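Local coordinates for iron-sulfur cluster assembly scaffold protein IscU (Streptococcus pyogenes, PDB 1SU0) that probably serves as a scaffold on which iron-sulfur clusters are assembled before being handed to other proteins, and here holds a zinc ion, at residues A12-H17 / A112-G117; V33-P38 / L135-K140; D42-T47 / A70-M75; T76-G81 / L130-L135; A91-E96 / Q101-Q106. One frame throughout, in Å; residues are numbered along the deposited sequence.

Contact 1: A12-H17 / A112-G117; sequences AVVADH and AELLAG
The apolar part of this contact depends on a single leucine methyl. Leu114 CD1 lies 3.6 Å from Val13 CG1 and 3.9 Å from Val13 CB, so it rests against the branch point of the valine as well as one of its arms. On the next residue of the helix it meets Val14 CG2 at 4.2 Å, a looser touch. The two valines are approached differently: Leu114 crosses Val13 at about a right angle but runs past Val14 in the opposite direction. The leucine has CD1 anti to its own CA (chi2 -172°), which pushes that methyl to the far end of the side chain and makes it the atom that reaches the helix.

In the NifU-like fold this contact joins the N-terminal helix 8-19 to the linker between helices 84-97 and 122-139. The burial is modest, 139 Å² summed over both segments, and Val13, Val14 and Leu114 all stay partly exposed and also touch a crystal neighbour, so lattice contacts may affect how the helix sits here.

Polar interactions lie beside the methyl contact. His17 ND1 is hydrogen-bonded to Ser73 OG of helix 66-79, while its NE2 bonds Glu111 OE1, next to the linker segment. Both imidazole nitrogens therefore have partners, and the ring links this end of the helix to two parts of the chain.

The backbones are held separately. Asp16 N bonds Ala12 O at 3.0 Å in the alpha-helical pattern, whereas Leu115 N reaches Ala112 O, also at 3.0 Å, in the shorter 3-10 spacing.

Contact 2: V33-P38 / L135-K140; sequences VQLNNP and LKEAIK
Val33 overlaps the helix with both of its methyls, one to each of two successive residues. CG1 lies 3.8 Å from Glu137 CB, and CG2 is 3.7 Å from Ala138 CB and equally close to Ala138 CA. The valine has CG1 anti to its backbone N (chi1 179°), which spreads the two methyls over the neighbouring positions, and it crosses the Glu137 side chain at about a right angle.

Two residues along the strand, Leu35 meets the other end of the same glutamate. Glu137 is bent at chi2 (82°), a turn that carries its carboxylate round to the leucine, where OE2 stands 3.6 Å from Leu35 CD1. Carboxylate oxygen against methyl is a van der Waals touch only, and Glu137 remains partly exposed. Leu35 also packs on Ala134 and Leu130, about one and two turns earlier on the helix.

At the end of the strand, Asn36 ND2 donates to Asn37 OD1 at 2.8 Å. The acceptor lies in the amide plane of Asn36, but the donor sits above the carbonyl plane of Asn37.

The axes of strand 33-36 and helix 135-139 come within 8.4 Å and run nearly antiparallel, at 152°. A helix laid on an antiparallel sheet in this way, here helix 122-139 over the edge strand 33-36, belongs to the alpha/beta fold of the NifU and IscU scaffolds.

Contact 3: D42-T47 / A70-M75; sequences DVISLT and ASSSMM. With ZN (zinc ion), chain B.
Ile44 and Leu46, both on strand 43-50, turn to the same helix, 66-79, as expected where a helix covers one face of the antiparallel sheet in the NifU-like fold. Ile44 reaches Ser72 with its terminal methyl: CD1 is 3.6 Å from Ser72 OG and 3.8 Å from Ser72 CB. Ile44 has CG1 anti to the backbone N (chi1 -174°) and stays extended at chi2, which brings CD1 out to the helix. Leu46 and Met75 point at each other tip to tip, Leu46 CG to Met75 CE at 4.1 Å. The methionine is bent at both chi2 and chi3, and this folding turns its methyl, not its sulfur, to the leucine.

One water bridges the polar edge, donating to Val43 O at 3.3 Å and, weakly, to Ser72 OG. The stronger partner of that hydroxyl is Ser68 O, one helical turn back, so the methyl of Ile44 abuts an oxygen already satisfied by its own helix.

In the next shell, Phe60 of strand 55-63 packs on Ile44, Leu46 and Ser72, while Ala131 of helix 122-139 closes on Ser72 and Met75. The strand is itself held by backbone bonds from Ile44 to Leu35 and from Leu46 to Val33.

At its start the strand leads out of the metal site, which Asp42 shares with Cys40, Cys65 and Cys127; the zinc there probably substitutes for an iron-sulfur centre. The carboxylate grips asymmetrically: Asp42 OD1 binds the zinc at 2.4 Å, and Asp42 OD2 stays at 2.9 Å.

Contact 4: T76-G81 / L130-L135; sequences TDAVIG and LAWNAL
Val79 points one methyl, CG1, at two side chains of the facing helix. Toward Leu135 the meeting is tip to tip: Val79 CG1 and Leu135 CD2 are only 3.4 Å apart, tighter than usual van der Waals contact. The valine's CB and CG2 both lie 3.8 Å from that same leucine methyl, so CD2 is pressed against the whole branched end.

The indole of Trp132 comes in beside it, slanting across the valine. Val79 CG1 is 3.6 Å from CZ3, and Ala78 CB is 3.9 Å from CH2, so the six-membered ring spans two consecutive residues near the end of helix 66-79; both carbons sit obliquely to the ring. Trp132 CG lies beside its backbone N (chi1 -69°), and the ring stands roughly perpendicular to the plane of its CA, CB and CG (chi2 96°), a setting that brings the benzene part, not the pyrrole NH, to this helix. Phe94 of helix 84-97 stacks on the same indole, which thus lies between helices 66-79 and 84-97. Met75 packs against both Trp132 and Leu135.

All four touching residues are buried and meet solely through carbon. The contact is therefore hydrophobic and dispersive: the fit depends on the shapes of methyls and indole and not on the direction of any polar bond.

Contact 5: A91-E96 / Q101-Q106; sequences ADIFSE and QENPAQ
The carboxylate of Glu96 and the amide of Gln101 are tilted by only 23°, but they do not pair: Gln101 NE2 stands 3.4 Å from Glu96 OE2 at a poor angle for a hydrogen bond. Instead, one face of the Gln101 amide lies over the aliphatic part of Glu96, CB and CG, with NE2 3.6 Å from CG. The other amide, that of Gln106, has its acceptor in the amide plane: NE2 donates to Gln101 O at 2.8 Å, the oxygen 1° out of that plane, though the approach is tilted from the carbonyl plane. The same NE2 gives a second bond to a water, which in turn donates to Ile93 O.

Below these polar groups Ile93 packs on the 3-10 turn. Its CD1 meets Ala105 CB at 3.9 Å, and its CG2 touches Gln106 CG at 4.0 Å.

Gln101 N donates to Glu96 O at 3.2 Å, a bond from the returning loop to a carbonyl near the C-terminal end of helix 84-97.

Far from the metal site, the contact ties the loop back on its helix by one direct backbone bond, one water bridge and an apolar patch; Glu96 probably adds a favourable charge-dipole effect near the Gln101 amide.

Contacts 3 and 4 are buried, 7 Å apart by centres, with the partly buried contact 2 about 9 Å from each. Contacts 2 and 3 share the sheet through adjacent strands; contacts 3 and 4 share helix 66-79; Leu135 belongs to contacts 2 and 4. Contacts 1 and 5 are at the surface. Contact 1 reaches contact 3 by Leu115 CD1 to Ser71 CB at 3.4 Å, and contact 5 reaches contact 4 by Ala91 CA to Trp132 CE3 at 3.5 Å. Contact 3 alone holds a zinc ligand; the side chains of Val14 and Trp132 are each about 12 Å from the metal, and that of Leu35 about 13 Å.

Contact 1: A12-H17 / A112-G117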
# COMPACT_ATOMS: atom_id res chain seq x y z
N ALA A 12 -10.22 -14.34 -2.73
CA ALA A 12 -11.34 -13.41 -2.67
C ALA A 12 -10.95 -12.10 -2.00
O ALA A 12 -11.41 -11.04 -2.39
CB ALA A 12 -12.49 -14.05 -1.95
N VAL A 13 -10.06 -12.16 -1.03
CA VAL A 13 -9.62 -10.95 -0.34
C VAL A 13 -8.69 -10.12 -1.23
O VAL A 13 -8.84 -8.92 -1.32
CB VAL A 13 -8.99 -11.29 1.03
CG1 VAL A 13 -8.32 -10.10 1.65
CG2 VAL A 13 -10.07 -11.83 1.96
N VAL A 14 -7.77 -10.76 -1.94
CA VAL A 14 -6.89 -10.06 -2.85
C VAL A 14 -7.67 -9.51 -4.05
O VAL A 14 -7.47 -8.38 -4.46
CB VAL A 14 -5.80 -10.97 -3.36
CG1 VAL A 14 -4.97 -10.26 -4.44
CG2 VAL A 14 -4.90 -11.45 -2.21
N ALA A 15 -8.55 -10.33 -4.61
CA ALA A 15 -9.45 -9.88 -5.67
C ALA A 15 -10.31 -8.68 -5.29
O ALA A 15 -10.47 -7.77 -6.09
CB ALA A 15 -10.32 -11.02 -6.15
N ASP A 16 -10.83 -8.68 -4.07
CA ASP A 16 -11.66 -7.59 -3.56
C ASP A 16 -10.90 -6.30 -3.47
O ASP A 16 -11.47 -5.24 -3.68
CB ASP A 16 -12.19 -7.92 -2.16
CG ASP A 16 -13.12 -6.83 -1.59
OD1 ASP A 16 -14.24 -6.64 -2.13
OD2 ASP A 16 -12.79 -6.09 -0.63
N HIS A 17 -9.61 -6.38 -3.11
CA HIS A 17 -8.81 -5.18 -3.00
C HIS A 17 -8.46 -4.63 -4.40
O HIS A 17 -8.23 -3.43 -4.54
CB HIS A 17 -7.53 -5.45 -2.19
CG HIS A 17 -7.73 -5.35 -0.71
ND1 HIS A 17 -7.92 -4.14 -0.07
CD2 HIS A 17 -7.74 -6.30 0.25
CE1 HIS A 17 -8.08 -4.35 1.22
NE2 HIS A 17 -7.96 -5.65 1.45
N ALA A 112 -2.64 -6.73 3.80
CA ALA A 112 -1.39 -6.65 3.03
C ALA A 112 -0.44 -7.82 3.31
O ALA A 112 0.45 -8.11 2.54
CB ALA A 112 -0.66 -5.36 3.31
N GLU A 113 -0.61 -8.48 4.44
CA GLU A 113 0.21 -9.61 4.77
C GLU A 113 0.08 -10.74 3.75
O GLU A 113 0.97 -11.58 3.62
CB GLU A 113 -0.14 -10.10 6.17
CG GLU A 113 0.87 -11.05 6.72
CD GLU A 113 0.46 -11.64 8.07
OE1 GLU A 113 1.26 -12.46 8.57
OE2 GLU A 113 -0.64 -11.31 8.61
N LEU A 114 -1.04 -10.74 3.02
CA LEU A 114 -1.32 -11.69 1.97
C LEU A 114 -0.42 -11.57 0.77
O LEU A 114 -0.43 -12.45 -0.08
CB LEU A 114 -2.78 -11.54 1.51
CG LEU A 114 -3.84 -11.91 2.57
CD1 LEU A 114 -5.21 -11.90 1.95
CD2 LEU A 114 -3.57 -13.24 3.24
N LEU A 115 0.33 -10.48 0.69
CA LEU A 115 1.23 -10.27 -0.42
C LEU A 115 2.64 -10.73 -0.11
O LEU A 115 3.55 -10.45 -0.87
CB LEU A 115 1.25 -8.79 -0.85
CG LEU A 115 -0.08 -8.22 -1.34
CD1 LEU A 115 0.20 -6.83 -1.89
CD2 LEU A 115 -0.74 -9.12 -2.39
N ALA A 116 2.82 -11.47 0.97
CA ALA A 116 4.10 -12.12 1.22
C ALA A 116 4.60 -12.91 0.00
O ALA A 116 5.80 -12.99 -0.25
CB ALA A 116 4.00 -13.02 2.43
N GLY A 117 3.67 -13.47 -0.77
CA GLY A 117 4.03 -14.28 -1.91
C GLY A 117 4.71 -13.57 -3.07
O GLY A 117 5.19 -14.22 -3.98

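Contact 2: V33-P38 / L135-K140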
# COMPACT_ATOMS: atom_id res chain seq x y z
N VAL A 33 0.13 12.92 -4.02
CA VAL A 33 1.48 12.43 -4.28
C VAL A 33 1.40 11.38 -5.38
O VAL A 33 0.81 10.31 -5.18
CB VAL A 33 2.12 11.81 -3.04
CG1 VAL A 33 3.51 11.28 -3.37
CG2 VAL A 33 2.18 12.85 -1.90
N GLN A 34 2.02 11.70 -6.52
CA GLN A 34 2.00 10.81 -7.66
C GLN A 34 3.37 10.22 -7.95
O GLN A 34 4.35 10.94 -8.15
CB GLN A 34 1.47 11.54 -8.88
CG GLN A 34 -0.06 11.47 -9.02
CD GLN A 34 -0.74 12.82 -8.83
OE1 GLN A 34 -0.38 13.57 -7.91
NE2 GLN A 34 -1.70 13.14 -9.70
N LEU A 35 3.44 8.90 -7.94
CA LEU A 35 4.56 8.14 -8.48
C LEU A 35 4.08 7.10 -9.50
O LEU A 35 2.89 6.82 -9.61
CB LEU A 35 5.29 7.41 -7.35
CG LEU A 35 5.24 8.00 -5.94
CD1 LEU A 35 6.09 7.12 -5.03
CD2 LEU A 35 5.73 9.45 -5.90
N ASN A 36 5.01 6.49 -10.22
CA ASN A 36 4.63 5.49 -11.20
C ASN A 36 5.59 4.32 -11.44
O ASN A 36 6.67 4.23 -10.85
CB ASN A 36 4.18 6.18 -12.53
CG ASN A 36 5.30 6.92 -13.25
OD1 ASN A 36 5.30 8.16 -13.31
ND2 ASN A 36 6.23 6.18 -13.85
N ASN A 37 5.11 3.46 -12.33
CA ASN A 37 5.57 2.10 -12.66
C ASN A 37 6.90 1.52 -12.14
O ASN A 37 7.89 2.23 -11.95
CB ASN A 37 5.48 1.91 -14.19
CG ASN A 37 6.55 2.69 -14.98
OD1 ASN A 37 7.20 3.60 -14.45
ND2 ASN A 37 6.72 2.33 -16.26
N PRO A 38 6.88 0.21 -11.90
CA PRO A 38 8.10 -0.61 -12.01
C PRO A 38 8.69 -0.52 -13.44
O PRO A 38 9.89 -0.37 -13.66
CB PRO A 38 7.59 -2.04 -11.75
CG PRO A 38 6.25 -1.88 -11.05
CD PRO A 38 5.70 -0.58 -11.47
N LEU A 135 3.41 6.75 -0.06
CA LEU A 135 3.16 7.10 1.32
C LEU A 135 4.40 7.73 1.91
O LEU A 135 4.31 8.80 2.51
CB LEU A 135 2.77 5.86 2.13
CG LEU A 135 2.46 6.13 3.60
CD1 LEU A 135 1.43 7.23 3.73
CD2 LEU A 135 1.96 4.87 4.26
N LYS A 136 5.56 7.08 1.75
CA LYS A 136 6.82 7.61 2.29
C LYS A 136 7.01 9.08 1.90
O LYS A 136 7.40 9.91 2.73
CB LYS A 136 8.00 6.80 1.76
CG LYS A 136 8.18 5.40 2.39
CD LYS A 136 9.59 4.93 2.08
CE LYS A 136 9.81 3.47 2.35
NZ LYS A 136 11.04 3.07 1.60
N GLU A 137 6.70 9.39 0.65
CA GLU A 137 6.84 10.74 0.13
C GLU A 137 5.83 11.68 0.77
O GLU A 137 6.18 12.82 1.14
CB GLU A 137 6.69 10.75 -1.38
CG GLU A 137 8.01 10.63 -2.14
CD GLU A 137 8.48 9.19 -2.25
OE1 GLU A 137 8.54 8.47 -1.21
OE2 GLU A 137 8.79 8.78 -3.40
N ALA A 138 4.58 11.21 0.90
CA ALA A 138 3.50 12.01 1.49
C ALA A 138 3.79 12.45 2.93
O ALA A 138 3.59 13.61 3.31
CB ALA A 138 2.19 11.25 1.44
N ILE A 139 4.28 11.52 3.73
CA ILE A 139 4.61 11.78 5.13
C ILE A 139 5.73 12.81 5.20
O ILE A 139 5.64 13.85 5.88
CB ILE A 139 5.02 10.46 5.77
CG1 ILE A 139 3.77 9.62 6.05
CG2 ILE A 139 5.82 10.69 7.01
CD1 ILE A 139 4.06 8.20 6.39
N LYS A 140 6.79 12.52 4.44
CA LYS A 140 7.97 13.38 4.41
C LYS A 140 7.66 14.74 3.73
O LYS A 140 8.55 15.56 3.53
CB LYS A 140 9.15 12.62 3.78
CG LYS A 140 9.30 12.74 2.27
CD LYS A 140 10.78 12.74 1.86
CE LYS A 140 10.99 13.47 0.54
NZ LYS A 140 10.60 14.90 0.63

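Contact 3: D42-T47 / A70-M75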
# COMPACT_ATOMS: atom_id res chain seq x y z
N ASP A 42 2.14 0.90 -13.67
CA ASP A 42 1.26 1.27 -12.57
C ASP A 42 1.42 2.76 -12.29
O ASP A 42 2.44 3.33 -12.62
CB ASP A 42 1.53 0.41 -11.32
CG ASP A 42 1.64 -1.08 -11.64
OD1 ASP A 42 2.55 -1.74 -11.09
OD2 ASP A 42 0.88 -1.68 -12.44
N VAL A 43 0.39 3.41 -11.75
CA VAL A 43 0.46 4.81 -11.35
C VAL A 43 -0.48 5.06 -10.15
O VAL A 43 -1.51 4.40 -10.01
CB VAL A 43 0.09 5.80 -12.49
CG1 VAL A 43 0.78 5.45 -13.80
CG2 VAL A 43 -1.41 5.86 -12.71
N ILE A 44 -0.10 5.99 -9.28
CA ILE A 44 -0.96 6.31 -8.15
C ILE A 44 -0.87 7.76 -7.69
O ILE A 44 0.18 8.34 -7.62
CB ILE A 44 -0.66 5.35 -6.97
CG1 ILE A 44 -1.66 5.60 -5.84
CG2 ILE A 44 0.80 5.50 -6.53
CD1 ILE A 44 -1.68 4.51 -4.82
N SER A 45 -2.03 8.30 -7.37
CA SER A 45 -2.15 9.62 -6.82
C SER A 45 -2.69 9.32 -5.44
O SER A 45 -3.79 8.78 -5.31
CB SER A 45 -3.15 10.43 -7.64
OG SER A 45 -3.32 11.74 -7.15
N LEU A 46 -1.88 9.63 -4.44
CA LEU A 46 -2.17 9.31 -3.06
C LEU A 46 -2.27 10.62 -2.29
O LEU A 46 -1.25 11.21 -1.94
CB LEU A 46 -1.02 8.43 -2.52
CG LEU A 46 -1.19 7.58 -1.25
CD1 LEU A 46 -0.18 7.96 -0.21
CD2 LEU A 46 -2.60 7.64 -0.67
N THR A 47 -3.50 11.08 -2.06
CA THR A 47 -3.74 12.20 -1.15
C THR A 47 -3.74 11.72 0.30
O THR A 47 -4.47 10.78 0.63
CB THR A 47 -5.10 12.86 -1.43
OG1 THR A 47 -6.13 11.87 -1.35
CG2 THR A 47 -5.17 13.42 -2.84
N ALA A 70 -4.32 -4.00 -5.51
CA ALA A 70 -4.52 -4.68 -4.25
C ALA A 70 -3.62 -4.05 -3.19
O ALA A 70 -4.08 -3.62 -2.17
CB ALA A 70 -4.26 -6.16 -4.37
N SER A 71 -2.33 -3.96 -3.48
CA SER A 71 -1.33 -3.50 -2.51
C SER A 71 -1.56 -2.05 -2.08
O SER A 71 -1.36 -1.71 -0.92
CB SER A 71 0.06 -3.63 -3.10
OG SER A 71 1.02 -3.43 -2.11
N SER A 72 -2.03 -1.19 -2.99
CA SER A 72 -2.37 0.16 -2.63
C SER A 72 -3.54 0.18 -1.67
O SER A 72 -3.52 0.87 -0.64
CB SER A 72 -2.69 0.98 -3.87
OG SER A 72 -1.57 0.95 -4.75
N SER A 73 -4.55 -0.61 -1.99
CA SER A 73 -5.76 -0.63 -1.21
C SER A 73 -5.44 -1.11 0.20
O SER A 73 -5.82 -0.50 1.19
CB SER A 73 -6.79 -1.51 -1.92
OG SER A 73 -7.88 -1.78 -1.09
N MET A 74 -4.69 -2.20 0.29
CA MET A 74 -4.30 -2.75 1.59
C MET A 74 -3.37 -1.81 2.40
O MET A 74 -3.46 -1.71 3.62
CB MET A 74 -3.62 -4.10 1.37
CG MET A 74 -4.52 -5.18 0.77
SD MET A 74 -3.43 -6.62 -0.06
CE MET A 74 -4.73 -8.12 -0.07
N MET A 75 -2.48 -1.12 1.71
CA MET A 75 -1.63 -0.12 2.35
C MET A 75 -2.47 0.93 3.10
O MET A 75 -2.16 1.26 4.24
CB MET A 75 -0.73 0.52 1.30
CG MET A 75 0.22 1.59 1.84
SD MET A 75 -0.64 3.35 1.98
CE MET A 75 -1.03 3.73 0.05
ZN ZN B . 2.46 -4.06 -11.75
O HOH W 1 -2.70 2.69 -7.47

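Contact 4: T76-G81 / L130-L135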
# COMPACT_ATOMS: atom_id res chain seq x y z
N THR A 76 -3.55 1.41 2.49
CA THR A 76 -4.39 2.44 3.12
C THR A 76 -5.01 1.93 4.41
O THR A 76 -5.08 2.65 5.39
CB THR A 76 -5.56 2.91 2.20
OG1 THR A 76 -6.51 1.86 2.00
CG2 THR A 76 -5.07 3.30 0.81
N ASP A 77 -5.48 0.69 4.40
CA ASP A 77 -6.07 0.11 5.57
C ASP A 77 -5.03 0.06 6.69
O ASP A 77 -5.35 0.30 7.86
CB ASP A 77 -6.53 -1.32 5.29
CG ASP A 77 -7.86 -1.41 4.57
OD1 ASP A 77 -8.52 -0.39 4.29
OD2 ASP A 77 -8.32 -2.51 4.25
N ALA A 78 -3.78 -0.26 6.32
CA ALA A 78 -2.72 -0.54 7.30
C ALA A 78 -2.16 0.69 7.98
O ALA A 78 -1.58 0.58 9.05
CB ALA A 78 -1.57 -1.30 6.63
N VAL A 79 -2.29 1.84 7.34
CA VAL A 79 -1.58 3.04 7.79
C VAL A 79 -2.50 4.12 8.35
O VAL A 79 -2.04 5.07 8.99
CB VAL A 79 -0.73 3.64 6.64
CG1 VAL A 79 0.23 2.59 6.09
CG2 VAL A 79 -1.60 4.22 5.55
N ILE A 80 -3.80 3.97 8.11
CA ILE A 80 -4.76 5.00 8.45
C ILE A 80 -4.71 5.21 9.96
O ILE A 80 -4.97 4.30 10.76
CB ILE A 80 -6.19 4.64 7.91
CG1 ILE A 80 -7.09 5.88 7.81
CG2 ILE A 80 -6.86 3.53 8.72
CD1 ILE A 80 -7.11 6.75 9.01
N GLY A 81 -4.32 6.43 10.33
CA GLY A 81 -4.29 6.87 11.71
C GLY A 81 -3.05 6.43 12.44
O GLY A 81 -3.16 6.09 13.62
N LEU A 130 4.87 0.25 -4.70
CA LEU A 130 4.52 1.57 -5.22
C LEU A 130 3.72 2.43 -4.26
O LEU A 130 4.07 3.58 -3.99
CB LEU A 130 3.77 1.43 -6.56
CG LEU A 130 3.35 2.71 -7.33
CD1 LEU A 130 4.40 3.77 -7.40
CD2 LEU A 130 2.93 2.33 -8.74
N ALA A 131 2.64 1.88 -3.74
CA ALA A 131 1.78 2.61 -2.81
C ALA A 131 2.54 3.01 -1.55
O ALA A 131 2.44 4.15 -1.07
CB ALA A 131 0.60 1.79 -2.45
N TRP A 132 3.31 2.07 -1.03
CA TRP A 132 4.07 2.32 0.17
C TRP A 132 5.03 3.49 -0.01
O TRP A 132 5.17 4.30 0.88
CB TRP A 132 4.81 1.05 0.60
CG TRP A 132 3.86 0.02 1.07
CD1 TRP A 132 3.34 -1.01 0.33
CD2 TRP A 132 3.25 -0.05 2.36
NE1 TRP A 132 2.45 -1.73 1.10
CE2 TRP A 132 2.39 -1.18 2.35
CE3 TRP A 132 3.34 0.71 3.53
CZ2 TRP A 132 1.64 -1.55 3.46
CZ3 TRP A 132 2.58 0.34 4.64
CH2 TRP A 132 1.75 -0.78 4.60
N ASN A 133 5.64 3.59 -1.18
CA ASN A 133 6.61 4.66 -1.47
C ASN A 133 5.93 5.99 -1.74
O ASN A 133 6.52 7.03 -1.49
CB ASN A 133 7.51 4.25 -2.64
CG ASN A 133 8.30 2.97 -2.35
OD1 ASN A 133 9.03 2.47 -3.20
ND2 ASN A 133 8.10 2.40 -1.16
N ALA A 134 4.69 5.96 -2.21
CA ALA A 134 3.92 7.20 -2.37
C ALA A 134 3.51 7.69 -1.00
O ALA A 134 3.28 8.88 -0.79
CB ALA A 134 2.70 6.98 -3.27
N LEU A 135 3.41 6.75 -0.06
CA LEU A 135 3.16 7.10 1.32
C LEU A 135 4.40 7.73 1.91
O LEU A 135 4.31 8.80 2.51
CB LEU A 135 2.77 5.86 2.13
CG LEU A 135 2.46 6.13 3.60
CD1 LEU A 135 1.43 7.23 3.73
CD2 LEU A 135 1.96 4.87 4.26

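Contact 5: A91-E96 / Q101-Q106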
# COMPACT_ATOMS: atom_id res chain seq x y z
N ALA A 91 6.03 0.35 6.28
CA ALA A 91 6.56 0.39 4.94
C ALA A 91 7.83 -0.42 4.87
O ALA A 91 8.01 -1.23 3.97
CB ALA A 91 6.82 1.84 4.53
N ASP A 92 8.70 -0.22 5.84
CA ASP A 92 9.91 -1.01 5.93
C ASP A 92 9.58 -2.49 6.12
O ASP A 92 10.20 -3.32 5.49
CB ASP A 92 10.80 -0.49 7.07
CG ASP A 92 11.56 0.79 6.69
OD1 ASP A 92 12.45 1.17 7.47
OD2 ASP A 92 11.37 1.48 5.64
N ILE A 93 8.59 -2.79 6.96
CA ILE A 93 8.16 -4.18 7.20
C ILE A 93 7.64 -4.85 5.94
O ILE A 93 7.95 -6.00 5.65
CB ILE A 93 7.09 -4.25 8.34
CG1 ILE A 93 7.74 -4.03 9.71
CG2 ILE A 93 6.38 -5.60 8.36
CD1 ILE A 93 6.77 -3.52 10.78
N PHE A 94 6.85 -4.12 5.18
CA PHE A 94 6.28 -4.64 3.96
C PHE A 94 7.36 -4.92 2.92
O PHE A 94 7.48 -6.01 2.37
CB PHE A 94 5.29 -3.62 3.39
CG PHE A 94 4.59 -4.12 2.17
CD1 PHE A 94 3.39 -4.78 2.28
CD2 PHE A 94 5.16 -3.98 0.92
CE1 PHE A 94 2.77 -5.27 1.17
CE2 PHE A 94 4.55 -4.46 -0.17
CZ PHE A 94 3.35 -5.10 -0.06
N SER A 95 8.14 -3.88 2.65
CA SER A 95 9.28 -3.93 1.77
C SER A 95 10.20 -5.11 2.07
O SER A 95 10.65 -5.78 1.14
CB SER A 95 10.05 -2.62 1.90
OG SER A 95 10.81 -2.40 0.75
N GLU A 96 10.46 -5.39 3.34
CA GLU A 96 11.29 -6.53 3.73
C GLU A 96 10.59 -7.85 3.57
O GLU A 96 11.23 -8.86 3.33
CB GLU A 96 11.66 -6.44 5.20
CG GLU A 96 12.76 -5.48 5.54
CD GLU A 96 12.75 -5.18 7.02
OE1 GLU A 96 13.24 -4.08 7.36
OE2 GLU A 96 12.24 -6.02 7.83
N GLN A 101 11.87 -12.01 3.69
CA GLN A 101 12.18 -11.98 5.12
C GLN A 101 11.01 -12.43 6.00
O GLN A 101 9.85 -12.06 5.77
CB GLN A 101 12.66 -10.59 5.57
CG GLN A 101 13.93 -10.10 4.84
CD GLN A 101 14.63 -8.91 5.52
OE1 GLN A 101 15.53 -8.30 4.93
NE2 GLN A 101 14.23 -8.58 6.77
N GLU A 102 11.35 -13.22 7.01
CA GLU A 102 10.43 -13.63 8.07
C GLU A 102 10.46 -12.61 9.23
O GLU A 102 11.52 -12.21 9.71
CB GLU A 102 10.83 -15.01 8.60
CG GLU A 102 9.99 -16.18 8.11
CD GLU A 102 10.18 -17.44 8.95
OE1 GLU A 102 11.35 -17.80 9.29
OE2 GLU A 102 9.16 -18.08 9.29
N ASN A 103 9.27 -12.25 9.70
CA ASN A 103 9.10 -11.27 10.76
C ASN A 103 7.67 -11.34 11.29
O ASN A 103 6.74 -11.10 10.54
CB ASN A 103 9.37 -9.89 10.18
CG ASN A 103 9.46 -8.79 11.23
OD1 ASN A 103 9.93 -7.70 10.92
ND2 ASN A 103 8.99 -9.04 12.45
N PRO A 104 7.50 -11.63 12.59
CA PRO A 104 6.19 -11.62 13.26
C PRO A 104 5.44 -10.31 13.11
O PRO A 104 4.23 -10.29 13.23
CB PRO A 104 6.54 -11.81 14.73
CG PRO A 104 7.81 -12.54 14.71
CD PRO A 104 8.57 -11.98 13.55
N ALA A 105 6.17 -9.24 12.90
CA ALA A 105 5.60 -7.91 12.73
C ALA A 105 4.75 -7.74 11.45
O ALA A 105 4.06 -6.74 11.28
CB ALA A 105 6.72 -6.92 12.74
N GLN A 106 4.82 -8.71 10.54
CA GLN A 106 4.04 -8.66 9.31
C GLN A 106 2.56 -8.73 9.61
O GLN A 106 1.74 -8.34 8.80
CB GLN A 106 4.47 -9.77 8.39
CG GLN A 106 5.79 -9.51 7.75
CD GLN A 106 6.40 -10.74 7.12
OE1 GLN A 106 5.71 -11.75 6.93
NE2 GLN A 106 7.70 -10.66 6.80
O HOH W 2 8.93 -8.09 7.27